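Local coordinates for protein ML032222a iGluR (Mnemiopsis leidyi, PDB 4YKI) that binds glycine in the ligand-binding domain of an ionotropic glutamate receptor, a ctenophore ion-channel subunit opened by that amino acid, at residues T122-V127 with D134-G139. Sequence-based numbering, arbitrary orientation. Where two conformers were deposited one is given.
Sequences TTLNQV and DKYKWG
Lys135 and Tyr136 reach across to the same backbone oxygen, that of Thr122. The lysine chain is fully extended, with CG anti to the backbone N (chi1 175°), and this straight run carries the ammonium group over to the loop. There Lys135 NZ donates to Thr122 O at 2.9 Å, meeting a lone pair in the carbonyl plane. Lys135 NZ also gives a longer bond, 3.3 Å, to Thr122 OG1, while a further hydrogen bond goes to the carbonyl oxygen of Glu120. Tyr136 aims its hydroxyl at Thr122 O as well: Tyr136 OH donates over 2.7 Å, again in the carbonyl plane but closer to the line of the C=O bond, at a C=O...donor angle of 148° against 125° for the lysine. The accepting oxygen lies at the edge of the tyrosine ring, near the ring plane. A water gives a hydrogen bond to Tyr136 OH and is 2.9 Å from Thr123 OG1, linking the hydroxyl to the next residue of the loop. Nearer the base of the ring, Leu124 and Tyr136 run past each other in opposite directions; Leu124 CD1 approaches Tyr136 CD2 obliquely at 3.9 Å, and Leu124 also rests on Val184 of strand 183-188. The contact ties the loop after strand 109-118 to the two residues that lead into strand 137-141, well away from the glycine pocket. With an alanine in place of Lys135, the carbonyl oxygens of Thr122 and Glu120 would probably lose their shared ammonium donor, leaving Tyr136 to hold Thr122 O. The chemistry implies a loop held largely through a backbone carbonyl, gripped by a cation and a phenol, with the Thr122 hydroxyl as a longer, secondary acceptor.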
ATOM      1  N   THR B 122      25.003   3.582  27.398  1.00 13.42           N
ATOM      2  CA  THR B 122      25.036   2.670  26.277  1.00 14.50           C
ATOM      3  C   THR B 122      23.613   2.483  25.764  1.00 14.95           C
ATOM      4  O   THR B 122      22.636   2.478  26.527  1.00 14.83           O
ATOM      5  CB  THR B 122      25.615   1.289  26.641  1.00 14.23           C
ATOM      6  OG1 THR B 122      24.822   0.689  27.672  1.00 15.04           O
ATOM      7  CG2 THR B 122      27.084   1.373  27.082  1.00 14.43           C
ATOM      8  N   THR B 123      23.500   2.334  24.459  1.00 16.23           N
ATOM      9  CA  THR B 123      22.204   2.180  23.835  1.00 18.60           C
ATOM     10  C   THR B 123      22.260   0.970  22.907  1.00 19.35           C
ATOM     11  O   THR B 123      23.194   0.177  22.971  1.00 22.78           O
ATOM     12  CB  THR B 123      21.791   3.513  23.176  1.00 20.68           C
ATOM     13  OG1 THR B 123      20.408   3.489  22.799  1.00 22.00           O
ATOM     14  CG2 THR B 123      22.662   3.813  22.000  1.00 20.99           C
ATOM     15  N   LEU B 124      21.237   0.785  22.095  1.00 18.04           N
ATOM     16  CA  LEU B 124      21.116  -0.428  21.293  1.00 18.27           C
ATOM     17  C   LEU B 124      20.974  -0.063  19.844  1.00 20.01           C
ATOM     18  O   LEU B 124      20.375   0.957  19.525  1.00 21.00           O
ATOM     19  CB  LEU B 124      19.875  -1.221  21.707  1.00 19.76           C
ATOM     20  CG  LEU B 124      19.872  -1.594  23.185  1.00 23.05           C
ATOM     21  CD1 LEU B 124      18.530  -2.100  23.608  1.00 25.30           C
ATOM     22  CD2 LEU B 124      20.935  -2.615  23.479  1.00 23.42           C
ATOM     23  N   ASN B 125      21.496  -0.922  18.971  1.00 21.73           N
ATOM     24  CA  ASN B 125      21.467  -0.700  17.524  1.00 23.42           C
ATOM     25  C   ASN B 125      20.399  -1.531  16.793  1.00 20.92           C
ATOM     26  O   ASN B 125      19.963  -1.174  15.696  1.00 21.96           O
ATOM     27  CB  ASN B 125      22.842  -1.031  16.921  1.00 26.76           C
ATOM     28  CG  ASN B 125      23.963  -0.170  17.492  1.00 30.81           C
ATOM     29  OD1 ASN B 125      23.814   1.042  17.658  1.00 32.75           O
ATOM     30  ND2 ASN B 125      25.090  -0.798  17.799  1.00 32.55           N
ATOM     31  N   GLN B 126      19.991  -2.650  17.380  1.00 17.62           N
ATOM     32  CA  GLN B 126      19.028  -3.541  16.738  1.00 17.21           C
ATOM     33  C   GLN B 126      18.345  -4.339  17.837  1.00 15.99           C
ATOM     34  O   GLN B 126      18.988  -4.719  18.810  1.00 15.47           O
ATOM     35  CB  GLN B 126      19.732  -4.463  15.732  1.00 18.92           C
ATOM     36  CG  GLN B 126      18.828  -5.026  14.603  1.00 19.97           C
ATOM     37  CD  GLN B 126      18.012  -6.237  15.016  1.00 19.69           C
ATOM     38  OE1 GLN B 126      18.391  -6.987  15.916  1.00 20.19           O
ATOM     39  NE2 GLN B 126      16.879  -6.434  14.349  1.00 20.37           N
ATOM     40  N   VAL B 127      17.042  -4.579  17.697  1.00 14.78           N
ATOM     41  CA  VAL B 127      16.261  -5.092  18.823  1.00 15.30           C
ATOM     42  C   VAL B 127      16.728  -6.441  19.364  1.00 14.43           C
ATOM     43  O   VAL B 127      16.559  -6.707  20.551  1.00 14.49           O
ATOM     44  CB  VAL B 127      14.742  -5.171  18.532  1.00 16.14           C
ATOM     45  CG1 VAL B 127      14.131  -3.764  18.437  1.00 18.44           C
ATOM     46  CG2 VAL B 127      14.442  -5.995  17.283  1.00 16.46           C
ATOM     47  N   ASP B 134      20.885  -6.901  30.197  1.00 18.64           N
ATOM     48  CA  ASP B 134      19.829  -6.669  31.192  1.00 20.14           C
ATOM     49  C   ASP B 134      19.753  -5.232  31.690  1.00 17.99           C
ATOM     50  O   ASP B 134      19.087  -4.959  32.680  1.00 20.35           O
ATOM     51  CB  ASP B 134      19.902  -7.656  32.367  1.00 24.02           C
ATOM     52  CG  ASP B 134      21.201  -7.586  33.120  1.00 26.81           C
ATOM     53  OD1 ASP B 134      22.036  -6.713  32.827  1.00 25.98           O
ATOM     54  OD2 ASP B 134      21.389  -8.421  34.028  1.00 28.69           O
ATOM     55  N   LYS B 135      20.380  -4.309  30.973  1.00 15.21           N
ATOM     56  CA  LYS B 135      20.215  -2.892  31.270  1.00 14.89           C
ATOM     57  C   LYS B 135      18.803  -2.413  30.946  1.00 14.36           C
ATOM     58  O   LYS B 135      18.159  -1.716  31.749  1.00 15.00           O
ATOM     59  CB  LYS B 135      21.206  -2.052  30.468  1.00 14.28           C
ATOM     60  CG  LYS B 135      21.007  -0.543  30.656  1.00 13.82           C
ATOM     61  CD  LYS B 135      22.045   0.304  29.922  1.00 13.20           C
ATOM     62  CE  LYS B 135      21.714   1.777  30.023  1.00 14.12           C
ATOM     63  NZ  LYS B 135      22.775   2.584  29.408  1.00 14.21           N
ATOM     64  N   TYR B 136      18.322  -2.778  29.759  1.00 13.51           N
ATOM     65  CA  TYR B 136      17.025  -2.365  29.274  1.00 12.84           C
ATOM     66  C   TYR B 136      16.011  -3.474  29.409  1.00 13.21           C
ATOM     67  O   TYR B 136      16.309  -4.626  29.118  1.00 13.95           O
ATOM     68  CB  TYR B 136      17.109  -1.992  27.768  1.00 13.18           C
ATOM     69  CG  TYR B 136      17.894  -0.733  27.500  1.00 13.39           C
ATOM     70  CD1 TYR B 136      17.290   0.498  27.591  1.00 13.44           C
ATOM     71  CD2 TYR B 136      19.234  -0.770  27.171  1.00 13.39           C
ATOM     72  CE1 TYR B 136      17.989   1.655  27.380  1.00 12.77           C
ATOM     73  CE2 TYR B 136      19.940   0.384  26.949  1.00 14.01           C
ATOM     74  CZ  TYR B 136      19.318   1.598  27.064  1.00 13.48           C
ATOM     75  OH  TYR B 136      19.985   2.791  26.856  1.00 14.70           O
ATOM     76  N   LYS B 137      14.808  -3.108  29.840  0.66 12.97           N
ATOM     77  CA  LYS B 137      13.614  -3.927  29.669  0.66 13.24           C
ATOM     78  C   LYS B 137      12.925  -3.509  28.373  0.66 12.85           C
ATOM     79  O   LYS B 137      13.284  -2.492  27.787  0.66 12.83           O
ATOM     80  CB  LYS B 137      12.674  -3.779  30.868  0.66 15.43           C
ATOM     81  CG  LYS B 137      13.223  -4.436  32.127  0.66 18.57           C
ATOM     82  CD  LYS B 137      12.277  -4.327  33.313  0.66 21.25           C
ATOM     83  CE  LYS B 137      12.839  -5.014  34.554  0.66 25.18           C
ATOM     84  NZ  LYS B 137      13.173  -6.444  34.312  0.66 27.46           N
ATOM     85  N   TRP B 138      11.958  -4.296  27.923  1.00 12.31           N
ATOM     86  CA  TRP B 138      11.329  -4.043  26.641  1.00 12.36           C
ATOM     87  C   TRP B 138       9.969  -4.698  26.598  1.00 12.85           C
ATOM     88  O   TRP B 138       9.641  -5.536  27.449  1.00 13.24           O
ATOM     89  CB  TRP B 138      12.197  -4.575  25.491  1.00 12.84           C
ATOM     90  CG  TRP B 138      12.296  -6.066  25.441  1.00 12.51           C
ATOM     91  CD1 TRP B 138      11.475  -6.916  24.761  1.00 13.52           C
ATOM     92  CD2 TRP B 138      13.253  -6.885  26.118  1.00 13.09           C
ATOM     93  NE1 TRP B 138      11.865  -8.217  24.971  1.00 14.70           N
ATOM     94  CE2 TRP B 138      12.951  -8.220  25.805  1.00 13.53           C
ATOM     95  CE3 TRP B 138      14.332  -6.620  26.958  1.00 13.57           C
ATOM     96  CZ2 TRP B 138      13.715  -9.287  26.286  1.00 15.51           C
ATOM     97  CZ3 TRP B 138      15.071  -7.683  27.449  1.00 15.37           C
ATOM     98  CH2 TRP B 138      14.756  -8.999  27.114  1.00 16.40           C
ATOM     99  N   GLY B 139       9.163  -4.321  25.613  1.00 12.34           N
ATOM    100  CA  GLY B 139       7.881  -4.968  25.448  1.00 12.96           C
ATOM    101  C   GLY B 139       7.158  -4.580  24.187  1.00 12.18           C
ATOM    102  O   GLY B 139       7.519  -3.640  23.483  1.00 12.18           O
TER
HETATM  103  O   HOH W   1      19.021   4.719  25.005  1.00 18.37           O